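Local coordinates for protein phosphoglycerol transferase GacH (Streptococcus pyogenes MGAS5005, PDB 6DGM) that probably transfers sn-glycerol-1-phosphate onto the rhamnose polysaccharide of the streptococcal cell wall, using this extracellular, manganese-binding domain of a membrane protein, at residues A[99-104]-A[356-361]; A[125-130]-A[155-160]; A[188-193]-A[253-258]. One frame throughout, in Å; residues are numbered along the deposited sequence.

Contact 1 of 3, residues A[99-104]-A[356-361]; sequences SLPFYN and NDLKNI
The CD2 methyl of Leu358 meets the CG-CD side of the Pro101 ring, 3.7 Å from Pro101 CG and equally close to CD. The leucine has its CG anti to the backbone N (chi1 178°), and this carries CD2 to the proline. Asn104 comes in beside this pair. Its side chain runs across that of Lys359 at about a right angle, with OD1 3.2 Å from Lys359 CE. The lysine chain is extended beyond CG and passes across the amide, with CG and CE as its nearest atoms. ND2 of Asn104 sits 3.7 Å from Leu358 CD2, yet its polar partners are on the same helix: it hydrogen-bonds to Gln355 OE1 and Gln362 OE1, just outside 356-361. Gln362 NE2 also bonds to Pro101 O. Two glutamines of the helix thus bond the loop next to the leucine contact. Asn104 N closes the turn on Pro101 O at 3.1 Å. Pro101 CB covers one face of the Tyr103 ring, 3.4 Å above its plane. This is a loop-on-helix packing within the sulfatase-like fold: it joins the loop after helix 89-98 to the last helix, 349-365.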
ATOM      1  N   SER A  99       7.076  -0.465   5.864  1.00 16.04           N
ATOM      2  CA  SER A  99       8.072  -0.614   4.808  1.00 15.84           C
ATOM      3  C   SER A  99       8.976  -1.827   4.999  1.00 15.90           C
ATOM      4  O   SER A  99      10.024  -1.922   4.367  1.00 16.80           O
ATOM      5  CB  SER A  99       8.919   0.652   4.616  1.00 17.33           C
ATOM      6  OG  SER A  99       8.107   1.783   4.325  1.00 18.21           O
ATOM      7  N   LEU A 100       8.611  -2.756   5.869  1.00 15.76           N
ATOM      8  CA  LEU A 100       9.386  -3.981   6.032  1.00 16.58           C
ATOM      9  C   LEU A 100       8.820  -5.059   5.106  1.00 16.74           C
ATOM     10  O   LEU A 100       7.637  -5.413   5.243  1.00 17.05           O
ATOM     11  CB  LEU A 100       9.311  -4.447   7.478  1.00 17.01           C
ATOM     12  CG  LEU A 100       9.897  -3.471   8.511  1.00 17.33           C
ATOM     13  CD1 LEU A 100       9.651  -3.951   9.925  1.00 17.39           C
ATOM     14  CD2 LEU A 100      11.399  -3.241   8.271  1.00 18.00           C
ATOM     15  N   PRO A 101       9.593  -5.581   4.156  1.00 16.55           N
ATOM     16  CA  PRO A 101       9.001  -6.513   3.182  1.00 16.38           C
ATOM     17  C   PRO A 101       8.697  -7.887   3.755  1.00 15.15           C
ATOM     18  O   PRO A 101       9.503  -8.507   4.461  1.00 15.17           O
ATOM     19  CB  PRO A 101      10.046  -6.601   2.064  1.00 20.20           C
ATOM     20  CG  PRO A 101      11.335  -6.196   2.723  1.00 22.52           C
ATOM     21  CD  PRO A 101      10.984  -5.227   3.806  1.00 20.01           C
ATOM     22  N   PHE A 102       7.524  -8.390   3.374  1.00 14.88           N
ATOM     23  CA  PHE A 102       7.120  -9.749   3.723  1.00 15.36           C
ATOM     24  C   PHE A 102       8.125 -10.768   3.217  1.00 16.09           C
ATOM     25  O   PHE A 102       8.365 -11.784   3.874  1.00 16.84           O
ATOM     26  CB  PHE A 102       5.743  -9.992   3.093  1.00 15.92           C
ATOM     27  CG  PHE A 102       4.962 -11.139   3.680  1.00 17.86           C
ATOM     28  CD1 PHE A 102       5.418 -11.874   4.757  1.00 19.69           C
ATOM     29  CD2 PHE A 102       3.724 -11.447   3.149  1.00 19.26           C
ATOM     30  CE1 PHE A 102       4.655 -12.906   5.285  1.00 22.01           C
ATOM     31  CE2 PHE A 102       2.963 -12.476   3.670  1.00 21.96           C
ATOM     32  CZ  PHE A 102       3.426 -13.201   4.734  1.00 22.72           C
ATOM     33  N   TYR A 103       8.736 -10.512   2.060  1.00 17.14           N
ATOM     34  CA  TYR A 103       9.638 -11.488   1.472  1.00 19.42           C
ATOM     35  C   TYR A 103      10.891 -11.727   2.305  1.00 19.32           C
ATOM     36  O   TYR A 103      11.594 -12.708   2.035  1.00 19.98           O
ATOM     37  CB  TYR A 103      10.000 -11.120   0.025  1.00 22.20           C
ATOM     38  CG  TYR A 103      10.690  -9.809  -0.206  1.00 22.81           C
ATOM     39  CD1 TYR A 103      11.991  -9.587   0.252  1.00 26.20           C
ATOM     40  CD2 TYR A 103      10.077  -8.794  -0.938  1.00 22.03           C
ATOM     41  CE1 TYR A 103      12.627  -8.392   0.039  1.00 29.45           C
ATOM     42  CE2 TYR A 103      10.711  -7.604  -1.166  1.00 25.55           C
ATOM     43  CZ  TYR A 103      11.998  -7.400  -0.675  1.00 30.37           C
ATOM     44  OH  TYR A 103      12.649  -6.204  -0.884  1.00 34.95           O
ATOM     45  N   ASN A 104      11.174 -10.878   3.295  1.00 17.05           N
ATOM     46  CA  ASN A 104      12.307 -11.094   4.187  1.00 17.21           C
ATOM     47  C   ASN A 104      11.932 -11.818   5.470  1.00 17.32           C
ATOM     48  O   ASN A 104      12.828 -12.228   6.215  1.00 18.68           O
ATOM     49  CB  ASN A 104      12.999  -9.780   4.533  1.00 17.49           C
ATOM     50  CG  ASN A 104      13.887  -9.293   3.417  1.00 19.49           C
ATOM     51  OD1 ASN A 104      14.292 -10.076   2.543  1.00 20.64           O
ATOM     52  ND2 ASN A 104      14.231  -8.000   3.454  1.00 20.01           N
ATOM     53  N   ASN A 356      21.060  -6.957   2.659  1.00 19.76           N
ATOM     54  CA  ASN A 356      21.684  -7.310   3.926  1.00 21.62           C
ATOM     55  C   ASN A 356      21.551  -6.165   4.919  1.00 22.47           C
ATOM     56  O   ASN A 356      21.285  -6.393   6.105  1.00 23.48           O
ATOM     57  CB  ASN A 356      23.136  -7.719   3.743  1.00 23.67           C
ATOM     58  CG  ASN A 356      23.786  -8.080   5.054  1.00 25.34           C
ATOM     59  OD1 ASN A 356      24.455  -7.258   5.662  1.00 27.95           O
ATOM     60  ND2 ASN A 356      23.579  -9.313   5.504  1.00 24.62           N
ATOM     61  N   ASP A 357      21.733  -4.921   4.454  1.00 22.83           N
ATOM     62  CA  ASP A 357      21.469  -3.774   5.316  1.00 22.18           C
ATOM     63  C   ASP A 357      20.035  -3.825   5.835  1.00 21.31           C
ATOM     64  O   ASP A 357      19.783  -3.684   7.039  1.00 21.99           O
ATOM     65  CB  ASP A 357      21.670  -2.461   4.552  1.00 22.52           C
ATOM     66  CG  ASP A 357      23.116  -2.186   4.190  1.00 25.12           C
ATOM     67  OD1 ASP A 357      24.026  -2.765   4.812  1.00 26.62           O
ATOM     68  OD2 ASP A 357      23.339  -1.371   3.271  1.00 26.70           O
ATOM     69  N   LEU A 358      19.074  -4.013   4.922  1.00 19.17           N
ATOM     70  CA  LEU A 358      17.665  -4.033   5.307  1.00 17.97           C
ATOM     71  C   LEU A 358      17.347  -5.177   6.257  1.00 18.23           C
ATOM     72  O   LEU A 358      16.639  -4.978   7.251  1.00 18.93           O
ATOM     73  CB  LEU A 358      16.793  -4.094   4.055  1.00 18.02           C
ATOM     74  CG  LEU A 358      15.295  -4.178   4.322  1.00 19.48           C
ATOM     75  CD1 LEU A 358      14.809  -2.959   5.075  1.00 21.31           C
ATOM     76  CD2 LEU A 358      14.516  -4.345   3.018  1.00 19.16           C
ATOM     77  N   LYS A 359      17.854  -6.386   5.971  1.00 18.67           N
ATOM     78  CA  LYS A 359      17.519  -7.537   6.807  1.00 18.68           C
ATOM     79  C   LYS A 359      18.016  -7.347   8.237  1.00 19.47           C
ATOM     80  O   LYS A 359      17.337  -7.731   9.195  1.00 19.01           O
ATOM     81  CB  LYS A 359      18.097  -8.815   6.205  1.00 19.11           C
ATOM     82  CG  LYS A 359      17.398  -9.285   4.935  1.00 19.86           C
ATOM     83  CD  LYS A 359      18.149 -10.391   4.220  1.00 24.43           C
ATOM     84  CE  LYS A 359      17.409 -10.795   2.956  1.00 31.52           C
ATOM     85  NZ  LYS A 359      18.141 -11.795   2.149  1.00 38.55           N
ATOM     86  N   ASN A 360      19.197  -6.755   8.406  1.00 20.41           N
ATOM     87  CA  ASN A 360      19.696  -6.510   9.756  1.00 20.11           C
ATOM     88  C   ASN A 360      18.795  -5.540  10.511  1.00 19.62           C
ATOM     89  O   ASN A 360      18.491  -5.756  11.693  1.00 19.18           O
ATOM     90  CB  ASN A 360      21.146  -6.036   9.718  1.00 20.48           C
ATOM     91  CG  ASN A 360      22.126  -7.192   9.681  1.00 22.88           C
ATOM     92  OD1 ASN A 360      22.257  -7.930  10.656  1.00 24.16           O
ATOM     93  ND2 ASN A 360      22.796  -7.380   8.548  1.00 24.39           N
ATOM     94  N   ILE A 361      18.338  -4.472   9.845  1.00 19.22           N
ATOM     95  CA  ILE A 361      17.412  -3.530  10.474  1.00 19.06           C
ATOM     96  C   ILE A 361      16.091  -4.217  10.795  1.00 17.88           C
ATOM     97  O   ILE A 361      15.526  -4.070  11.889  1.00 17.67           O
ATOM     98  CB  ILE A 361      17.198  -2.311   9.555  1.00 20.74           C
ATOM     99  CG1 ILE A 361      18.509  -1.536   9.366  1.00 21.88           C
ATOM    100  CG2 ILE A 361      16.062  -1.412  10.092  1.00 21.76           C
ATOM    101  CD1 ILE A 361      19.120  -0.974  10.652  1.00 23.20           C
TER

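Contact 2 of 3, residues A[125-130]-A[155-160]; sequences TISEFY and LGFSKF
Ser127 and Phe157 are brought together by their first torsions. Ser127 has chi1 64°, which sets OG between the backbone N and the carbonyl carbon and turns it to the edge of the Phe157 ring. Phe157 has its CG anti to the carbonyl carbon (chi1 -87°), and this brings the far end of the ring close although its CB does not point at the other segment. OG stands near the ring plane, 3.6 Å from CE1. Ser127 CB is 3.7 Å from Phe157 CE1, somewhat off the ring plane. The hydroxyl thus meets ring C-H groups and not the pi face. Phe157 also packs edge-to-face with Tyr152 and touches Phe200 of strand 200-204.

Beside it, Thr125 and Leu155 reach toward each other tip to tip, with CG2 and CD2 4.0 Å apart. Leu155 CD2 is almost as near to Thr125 OG1, so the methyl packs against both branches of the threonine.

The two hydroxyls of 125-130 are paired: Thr125 OG1 and Ser127 OG are hydrogen-bonded at 2.7 Å. A water extends this pair across the contact. It lies 2.6 Å from Ser127 OG and donates to Leu155 O at 2.8 Å. Leu155 O also receives a weak hydrogen bond from Arg135 NH1. Leu155 follows helix 148-154, which ends in a Schellman motif with Gly156, of positive phi, as its C' residue.

No direct hydrogen bond joins the segments. Their polar link runs through the water, which adds a further partner to the buried serine hydroxyl and to the carbonyl of Leu155. Methyl and ring C-H contacts fill the rest. Placed between threonine and water, the Ser127 hydroxyl is probably restricted in its rotation.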
ATOM      1  N   THR A 125       6.506   3.591  11.583  1.00 17.88           N
ATOM      2  CA  THR A 125       5.614   3.655  10.438  1.00 17.45           C
ATOM      3  C   THR A 125       5.504   5.103   9.963  1.00 17.07           C
ATOM      4  O   THR A 125       5.864   6.049  10.674  1.00 17.79           O
ATOM      5  CB  THR A 125       4.189   3.176  10.781  1.00 18.31           C
ATOM      6  OG1 THR A 125       3.594   4.092  11.710  1.00 20.10           O
ATOM      7  CG2 THR A 125       4.183   1.762  11.359  1.00 17.93           C
ATOM      8  N   ILE A 126       4.969   5.270   8.753  1.00 16.89           N
ATOM      9  CA  ILE A 126       4.760   6.607   8.200  1.00 18.70           C
ATOM     10  C   ILE A 126       3.881   7.451   9.113  1.00 17.60           C
ATOM     11  O   ILE A 126       4.013   8.675   9.147  1.00 18.21           O
ATOM     12  CB  ILE A 126       4.203   6.491   6.767  1.00 20.80           C
ATOM     13  CG1 ILE A 126       3.909   7.862   6.160  1.00 23.23           C
ATOM     14  CG2 ILE A 126       2.935   5.626   6.738  1.00 21.18           C
ATOM     15  CD1 ILE A 126       5.103   8.778   6.100  1.00 25.94           C
ATOM     16  N   SER A 127       2.994   6.823   9.883  1.00 16.30           N
ATOM     17  CA  SER A 127       2.036   7.574  10.682  1.00 17.19           C
ATOM     18  C   SER A 127       2.666   8.284  11.873  1.00 17.37           C
ATOM     19  O   SER A 127       2.059   9.226  12.403  1.00 16.70           O
ATOM     20  CB  SER A 127       0.906   6.649  11.159  1.00 18.51           C
ATOM     21  OG  SER A 127       1.390   5.638  12.039  1.00 19.31           O
ATOM     22  N   GLU A 128       3.872   7.875  12.297  1.00 18.46           N
ATOM     23  CA  GLU A 128       4.456   8.459  13.499  1.00 18.86           C
ATOM     24  C   GLU A 128       4.816   9.929  13.338  1.00 18.45           C
ATOM     25  O   GLU A 128       5.005  10.620  14.346  1.00 19.24           O
ATOM     26  CB  GLU A 128       5.696   7.680  13.961  1.00 19.37           C
ATOM     27  CG  GLU A 128       6.928   7.862  13.095  1.00 22.52           C
ATOM     28  CD  GLU A 128       8.131   7.067  13.615  1.00 27.09           C
ATOM     29  OE1 GLU A 128       8.590   7.333  14.750  1.00 29.58           O
ATOM     30  OE2 GLU A 128       8.616   6.195  12.886  1.00 28.55           O
ATOM     31  N   PHE A 129       4.936  10.423  12.108  1.00 17.64           N
ATOM     32  CA  PHE A 129       5.277  11.822  11.890  1.00 18.79           C
ATOM     33  C   PHE A 129       4.084  12.751  12.042  1.00 19.70           C
ATOM     34  O   PHE A 129       4.267  13.973  12.017  1.00 22.23           O
ATOM     35  CB  PHE A 129       5.904  11.966  10.504  1.00 19.59           C
ATOM     36  CG  PHE A 129       7.131  11.110  10.323  1.00 20.61           C
ATOM     37  CD1 PHE A 129       8.325  11.459  10.914  1.00 23.41           C
ATOM     38  CD2 PHE A 129       7.066   9.942   9.597  1.00 19.51           C
ATOM     39  CE1 PHE A 129       9.449  10.659  10.762  1.00 24.80           C
ATOM     40  CE2 PHE A 129       8.165   9.143   9.445  1.00 21.72           C
ATOM     41  CZ  PHE A 129       9.362   9.497  10.022  1.00 24.07           C
ATOM     42  N   TYR A 130       2.891  12.192  12.224  1.00 18.02           N
ATOM     43  CA  TYR A 130       1.655  12.935  12.394  1.00 18.24           C
ATOM     44  C   TYR A 130       1.233  12.877  13.854  1.00 18.75           C
ATOM     45  O   TYR A 130       1.522  11.908  14.562  1.00 18.61           O
ATOM     46  CB  TYR A 130       0.567  12.310  11.490  1.00 17.45           C
ATOM     47  CG  TYR A 130       0.965  12.453  10.043  1.00 17.43           C
ATOM     48  CD1 TYR A 130       1.801  11.538   9.443  1.00 17.03           C
ATOM     49  CD2 TYR A 130       0.532  13.534   9.293  1.00 18.90           C
ATOM     50  CE1 TYR A 130       2.210  11.684   8.133  1.00 17.42           C
ATOM     51  CE2 TYR A 130       0.932  13.691   7.968  1.00 20.39           C
ATOM     52  CZ  TYR A 130       1.770  12.758   7.397  1.00 20.16           C
ATOM     53  OH  TYR A 130       2.183  12.899   6.084  1.00 21.79           O
ATOM     54  N   LEU A 155      -0.619   1.888  17.317  1.00 15.47           N
ATOM     55  CA  LEU A 155      -0.031   2.959  16.522  1.00 16.09           C
ATOM     56  C   LEU A 155      -0.595   4.320  16.897  1.00 15.91           C
ATOM     57  O   LEU A 155      -0.266   5.308  16.246  1.00 16.82           O
ATOM     58  CB  LEU A 155      -0.234   2.703  15.029  1.00 16.44           C
ATOM     59  CG  LEU A 155       0.549   1.523  14.445  1.00 16.62           C
ATOM     60  CD1 LEU A 155       0.260   1.342  12.968  1.00 16.47           C
ATOM     61  CD2 LEU A 155       2.048   1.686  14.697  1.00 16.62           C
ATOM     62  N   GLY A 156      -1.424   4.394  17.936  1.00 16.09           N
ATOM     63  CA  GLY A 156      -1.859   5.676  18.454  1.00 16.55           C
ATOM     64  C   GLY A 156      -2.855   6.410  17.591  1.00 16.14           C
ATOM     65  O   GLY A 156      -2.900   7.657  17.627  1.00 16.36           O
ATOM     66  N   PHE A 157      -3.661   5.700  16.817  1.00 15.28           N
ATOM     67  CA  PHE A 157      -4.617   6.348  15.937  1.00 16.12           C
ATOM     68  C   PHE A 157      -5.788   6.885  16.749  1.00 18.16           C
ATOM     69  O   PHE A 157      -6.258   6.244  17.695  1.00 21.02           O
ATOM     70  CB  PHE A 157      -5.121   5.367  14.876  1.00 15.55           C
ATOM     71  CG  PHE A 157      -4.246   5.297  13.647  1.00 14.94           C
ATOM     72  CD1 PHE A 157      -2.889   5.045  13.748  1.00 14.56           C
ATOM     73  CD2 PHE A 157      -4.788   5.491  12.390  1.00 14.81           C
ATOM     74  CE1 PHE A 157      -2.077   4.979  12.607  1.00 14.40           C
ATOM     75  CE2 PHE A 157      -3.989   5.439  11.257  1.00 14.66           C
ATOM     76  CZ  PHE A 157      -2.626   5.200  11.365  1.00 14.42           C
ATOM     77  N   SER A 158      -6.272   8.055  16.362  1.00 17.69           N
ATOM     78  CA  SER A 158      -7.371   8.663  17.095  1.00 20.95           C
ATOM     79  C   SER A 158      -8.716   8.094  16.679  1.00 19.21           C
ATOM     80  O   SER A 158      -9.641   8.025  17.499  1.00 20.76           O
ATOM     81  CB  SER A 158      -7.356  10.170  16.850  1.00 27.59           C
ATOM     82  OG  SER A 158      -8.526  10.782  17.368  1.00 33.89           O
ATOM     83  N   LYS A 159      -8.844   7.698  15.422  1.00 17.16           N
ATOM     84  CA  LYS A 159     -10.106   7.220  14.896  1.00 17.13           C
ATOM     85  C   LYS A 159      -9.860   5.982  14.051  1.00 16.16           C
ATOM     86  O   LYS A 159      -8.842   5.862  13.363  1.00 15.63           O
ATOM     87  CB  LYS A 159     -10.790   8.258  13.999  1.00 18.51           C
ATOM     88  CG  LYS A 159     -11.354   9.437  14.763  1.00 21.05           C
ATOM     89  CD  LYS A 159     -12.228  10.306  13.862  1.00 23.79           C
ATOM     90  CE  LYS A 159     -12.829  11.478  14.638  1.00 27.10           C
ATOM     91  NZ  LYS A 159     -13.691  12.289  13.747  1.00 29.08           N
ATOM     92  N   PHE A 160     -10.812   5.064  14.102  1.00 15.94           N
ATOM     93  CA  PHE A 160     -10.830   3.888  13.222  1.00 14.87           C
ATOM     94  C   PHE A 160     -12.297   3.686  12.850  1.00 15.38           C
ATOM     95  O   PHE A 160     -13.059   3.053  13.590  1.00 16.90           O
ATOM     96  CB  PHE A 160     -10.218   2.670  13.910  1.00 14.96           C
ATOM     97  CG  PHE A 160     -10.119   1.443  13.044  1.00 15.30           C
ATOM     98  CD1 PHE A 160     -10.531   1.427  11.725  1.00 15.63           C
ATOM     99  CD2 PHE A 160      -9.590   0.283  13.577  1.00 15.40           C
ATOM    100  CE1 PHE A 160     -10.440   0.268  10.953  1.00 15.78           C
ATOM    101  CE2 PHE A 160      -9.513  -0.889  12.817  1.00 15.17           C
ATOM    102  CZ  PHE A 160      -9.924  -0.886  11.499  1.00 15.11           C
TER
HETATM  103  O   HOH W   1       1.828   5.977  14.547  1.00 29.96           O

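Contact 3 of 3, residues A[188-193]-A[253-258]; sequences NILSLI and LEKLTQ
Leu190 overlaps the base of the Lys255 side chain: its CD1 lies over CB and CG of the lysine, while its CD2 nears CB as well and reaches Leu256. Leu190 CD1 is 3.8 Å from Lys255 CB and 3.9 Å from Lys255 CG. The two side chains cross at about a right angle, so the leucine methyl rests on the aliphatic root of the lysine. The lysine chain then bends at chi2 (-72°), and its end leads away from the other helix.

CD2 of Leu190 meets CD2 of Leu256 at 3.7 Å. These two leucines approach at a slant. The same Leu256 methyl also touches CD1 of Ile193, at 3.5 Å, and there the side chains cross nearly perpendicular. One methyl of Leu256 thus serves two partners, one from the last turn of helix 182-192 and one from the residue just after it. Ile193 extends this way with CG1 anti to the carbonyl carbon (chi1 -70°) and CD1 stretched out beyond it.

The contact is wholly apolar, and no hydrogen bond crosses it. Leu256 is buried and also rests on Trp296 of strand 290-297, while Ile193 touches Phe201 of strand 200-204. The outer flank, at Lys255, is exposed.

The C-terminal ends of helices 182-192 and 229-257 therefore pack side by side on the mixed central sheet. Helices packed on a central mixed sheet are characteristic of the alpha/beta fold of the alkaline phosphatase clan, to which this sulfatase-family domain belongs.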
ATOM      1  N   ASN A 188     -16.572   9.678   3.027  1.00 16.95           N
ATOM      2  CA  ASN A 188     -16.218   9.741   4.441  1.00 16.50           C
ATOM      3  C   ASN A 188     -14.795  10.259   4.646  1.00 17.62           C
ATOM      4  O   ASN A 188     -14.538  10.975   5.614  1.00 19.91           O
ATOM      5  CB  ASN A 188     -16.453   8.394   5.104  1.00 16.95           C
ATOM      6  CG  ASN A 188     -17.876   8.231   5.569  1.00 17.94           C
ATOM      7  OD1 ASN A 188     -18.202   8.529   6.721  1.00 19.08           O
ATOM      8  ND2 ASN A 188     -18.757   7.797   4.664  1.00 17.72           N
ATOM      9  N   ILE A 189     -13.851   9.922   3.754  1.00 16.36           N
ATOM     10  CA  ILE A 189     -12.539  10.574   3.817  1.00 16.53           C
ATOM     11  C   ILE A 189     -12.701  12.084   3.677  1.00 17.48           C
ATOM     12  O   ILE A 189     -12.196  12.863   4.493  1.00 18.15           O
ATOM     13  CB  ILE A 189     -11.599  10.037   2.730  1.00 16.15           C
ATOM     14  CG1 ILE A 189     -11.328   8.540   2.921  1.00 15.18           C
ATOM     15  CG2 ILE A 189     -10.256  10.824   2.746  1.00 17.88           C
ATOM     16  CD1 ILE A 189     -10.642   7.948   1.735  1.00 14.60           C
ATOM     17  N   LEU A 190     -13.415  12.513   2.635  1.00 17.87           N
ATOM     18  CA  LEU A 190     -13.554  13.942   2.359  1.00 18.54           C
ATOM     19  C   LEU A 190     -14.152  14.694   3.544  1.00 19.03           C
ATOM     20  O   LEU A 190     -13.736  15.818   3.843  1.00 20.05           O
ATOM     21  CB  LEU A 190     -14.400  14.154   1.106  1.00 20.16           C
ATOM     22  CG  LEU A 190     -13.760  13.706  -0.207  1.00 20.76           C
ATOM     23  CD1 LEU A 190     -14.774  13.774  -1.356  1.00 22.55           C
ATOM     24  CD2 LEU A 190     -12.517  14.513  -0.546  1.00 20.45           C
ATOM     25  N   SER A 191     -15.133  14.091   4.232  1.00 18.33           N
ATOM     26  CA  SER A 191     -15.763  14.759   5.360  1.00 20.75           C
ATOM     27  C   SER A 191     -14.838  14.892   6.567  1.00 21.14           C
ATOM     28  O   SER A 191     -15.121  15.693   7.466  1.00 23.81           O
ATOM     29  CB  SER A 191     -17.032  14.009   5.767  1.00 24.80           C
ATOM     30  OG  SER A 191     -16.700  12.779   6.379  1.00 29.10           O
ATOM     31  N   LEU A 192     -13.759  14.116   6.625  1.00 20.66           N
ATOM     32  CA  LEU A 192     -12.838  14.183   7.749  1.00 19.93           C
ATOM     33  C   LEU A 192     -11.591  15.000   7.450  1.00 20.32           C
ATOM     34  O   LEU A 192     -10.845  15.328   8.385  1.00 19.69           O
ATOM     35  CB  LEU A 192     -12.420  12.776   8.165  1.00 19.66           C
ATOM     36  CG  LEU A 192     -13.524  11.894   8.744  1.00 24.16           C
ATOM     37  CD1 LEU A 192     -13.023  10.452   8.931  1.00 25.90           C
ATOM     38  CD2 LEU A 192     -14.009  12.457  10.044  1.00 27.15           C
ATOM     39  N   ILE A 193     -11.348  15.346   6.183  1.00 19.05           N
ATOM     40  CA  ILE A 193     -10.175  16.153   5.853  1.00 19.45           C
ATOM     41  C   ILE A 193     -10.328  17.534   6.464  1.00 19.86           C
ATOM     42  O   ILE A 193     -11.349  18.216   6.282  1.00 19.78           O
ATOM     43  CB  ILE A 193      -9.943  16.219   4.337  1.00 21.17           C
ATOM     44  CG1 ILE A 193      -9.489  14.843   3.836  1.00 19.21           C
ATOM     45  CG2 ILE A 193      -8.876  17.278   4.005  1.00 23.53           C
ATOM     46  CD1 ILE A 193      -9.427  14.713   2.329  1.00 18.69           C
ATOM     47  N   LEU A 253     -10.576  12.348  -6.467  1.00 17.69           N
ATOM     48  CA  LEU A 253      -9.385  13.163  -6.680  1.00 17.83           C
ATOM     49  C   LEU A 253      -9.765  14.588  -7.080  1.00 18.78           C
ATOM     50  O   LEU A 253      -9.131  15.552  -6.632  1.00 18.86           O
ATOM     51  CB  LEU A 253      -8.475  12.521  -7.727  1.00 18.81           C
ATOM     52  CG  LEU A 253      -7.905  11.131  -7.415  1.00 20.84           C
ATOM     53  CD1 LEU A 253      -6.820  10.808  -8.449  1.00 23.32           C
ATOM     54  CD2 LEU A 253      -7.371  10.984  -6.011  1.00 20.61           C
ATOM     55  N   GLU A 254     -10.783  14.740  -7.947  1.00 19.85           N
ATOM     56  CA  GLU A 254     -11.241  16.074  -8.328  1.00 22.14           C
ATOM     57  C   GLU A 254     -11.605  16.893  -7.095  1.00 22.13           C
ATOM     58  O   GLU A 254     -11.255  18.067  -6.999  1.00 22.91           O
ATOM     59  CB  GLU A 254     -12.426  15.956  -9.296  1.00 26.09           C
ATOM     60  CG  GLU A 254     -12.037  15.492 -10.690  1.00 35.27           C
ATOM     61  CD  GLU A 254     -13.234  15.172 -11.577  1.00 46.21           C
ATOM     62  OE1 GLU A 254     -14.376  15.143 -11.066  1.00 50.66           O
ATOM     63  OE2 GLU A 254     -13.029  14.940 -12.789  1.00 49.55           O
ATOM     64  N   LYS A 255     -12.264  16.273  -6.112  1.00 21.23           N
ATOM     65  CA  LYS A 255     -12.584  16.996  -4.881  1.00 23.36           C
ATOM     66  C   LYS A 255     -11.325  17.347  -4.102  1.00 22.67           C
ATOM     67  O   LYS A 255     -11.234  18.431  -3.513  1.00 23.77           O
ATOM     68  CB  LYS A 255     -13.520  16.156  -4.010  1.00 23.76           C
ATOM     69  CG  LYS A 255     -14.943  16.039  -4.577  1.00 27.58           C
ATOM     70  CD  LYS A 255     -15.682  17.343  -4.452  1.00 35.99           C
ATOM     71  CE  LYS A 255     -17.116  17.202  -4.928  1.00 47.36           C
ATOM     72  NZ  LYS A 255     -17.805  16.064  -4.253  1.00 54.86           N
ATOM     73  N   LEU A 256     -10.341  16.450  -4.080  1.00 21.37           N
ATOM     74  CA  LEU A 256      -9.104  16.768  -3.373  1.00 19.84           C
ATOM     75  C   LEU A 256      -8.405  17.975  -3.981  1.00 21.31           C
ATOM     76  O   LEU A 256      -7.749  18.733  -3.258  1.00 23.10           O
ATOM     77  CB  LEU A 256      -8.151  15.579  -3.376  1.00 18.47           C
ATOM     78  CG  LEU A 256      -8.655  14.333  -2.621  1.00 18.28           C
ATOM     79  CD1 LEU A 256      -7.676  13.206  -2.780  1.00 18.29           C
ATOM     80  CD2 LEU A 256      -8.891  14.620  -1.144  1.00 18.47           C
ATOM     81  N   THR A 257      -8.515  18.175  -5.298  1.00 20.76           N
ATOM     82  CA  THR A 257      -7.832  19.314  -5.909  1.00 22.69           C
ATOM     83  C   THR A 257      -8.388  20.651  -5.424  1.00 23.16           C
ATOM     84  O   THR A 257      -7.713  21.676  -5.548  1.00 23.98           O
ATOM     85  CB  THR A 257      -7.897  19.311  -7.443  1.00 26.00           C
ATOM     86  OG1 THR A 257      -9.244  19.528  -7.886  1.00 31.17           O
ATOM     87  CG2 THR A 257      -7.378  18.026  -8.012  1.00 23.09           C
ATOM     88  N   GLN A 258      -9.605  20.650  -4.887  1.00 23.85           N
ATOM     89  CA  GLN A 258     -10.255  21.866  -4.425  1.00 27.23           C
ATOM     90  C   GLN A 258     -10.022  22.145  -2.948  1.00 27.07           C
ATOM     91  O   GLN A 258     -10.539  23.142  -2.438  1.00 29.11           O
ATOM     92  CB  GLN A 258     -11.764  21.790  -4.688  1.00 30.53           C
ATOM     93  CG  GLN A 258     -12.136  21.545  -6.143  1.00 35.34           C
ATOM     94  CD  GLN A 258     -11.572  22.591  -7.076  1.00 42.38           C
ATOM     95  OE1 GLN A 258     -11.712  23.799  -6.844  1.00 46.36           O
ATOM     96  NE2 GLN A 258     -10.919  22.138  -8.140  1.00 44.47           N
TER

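In the fold
Contact 2 is the most buried of the three and contains a bridging water. Contacts 1 and 3 are partly buried, and each has a lysine chain at its margin. Contact 1 joins the loop after helix 89-98 to the last helix, 349-365, and encloses the other two along the chain. Contacts 2 and 3 both border the central sheet, at strand 200-204, and they touch where Lys159 NZ packs 3.7 Å from Leu192 CD2. Contacts 1 and 3 lie on opposite sides of the chain's centre, with centres about 34 Å apart. Contact 3 is purely apolar, whereas contact 1 has glutamines of the helix holding the loop. All three lie away from the metal and glycerol phosphate sites.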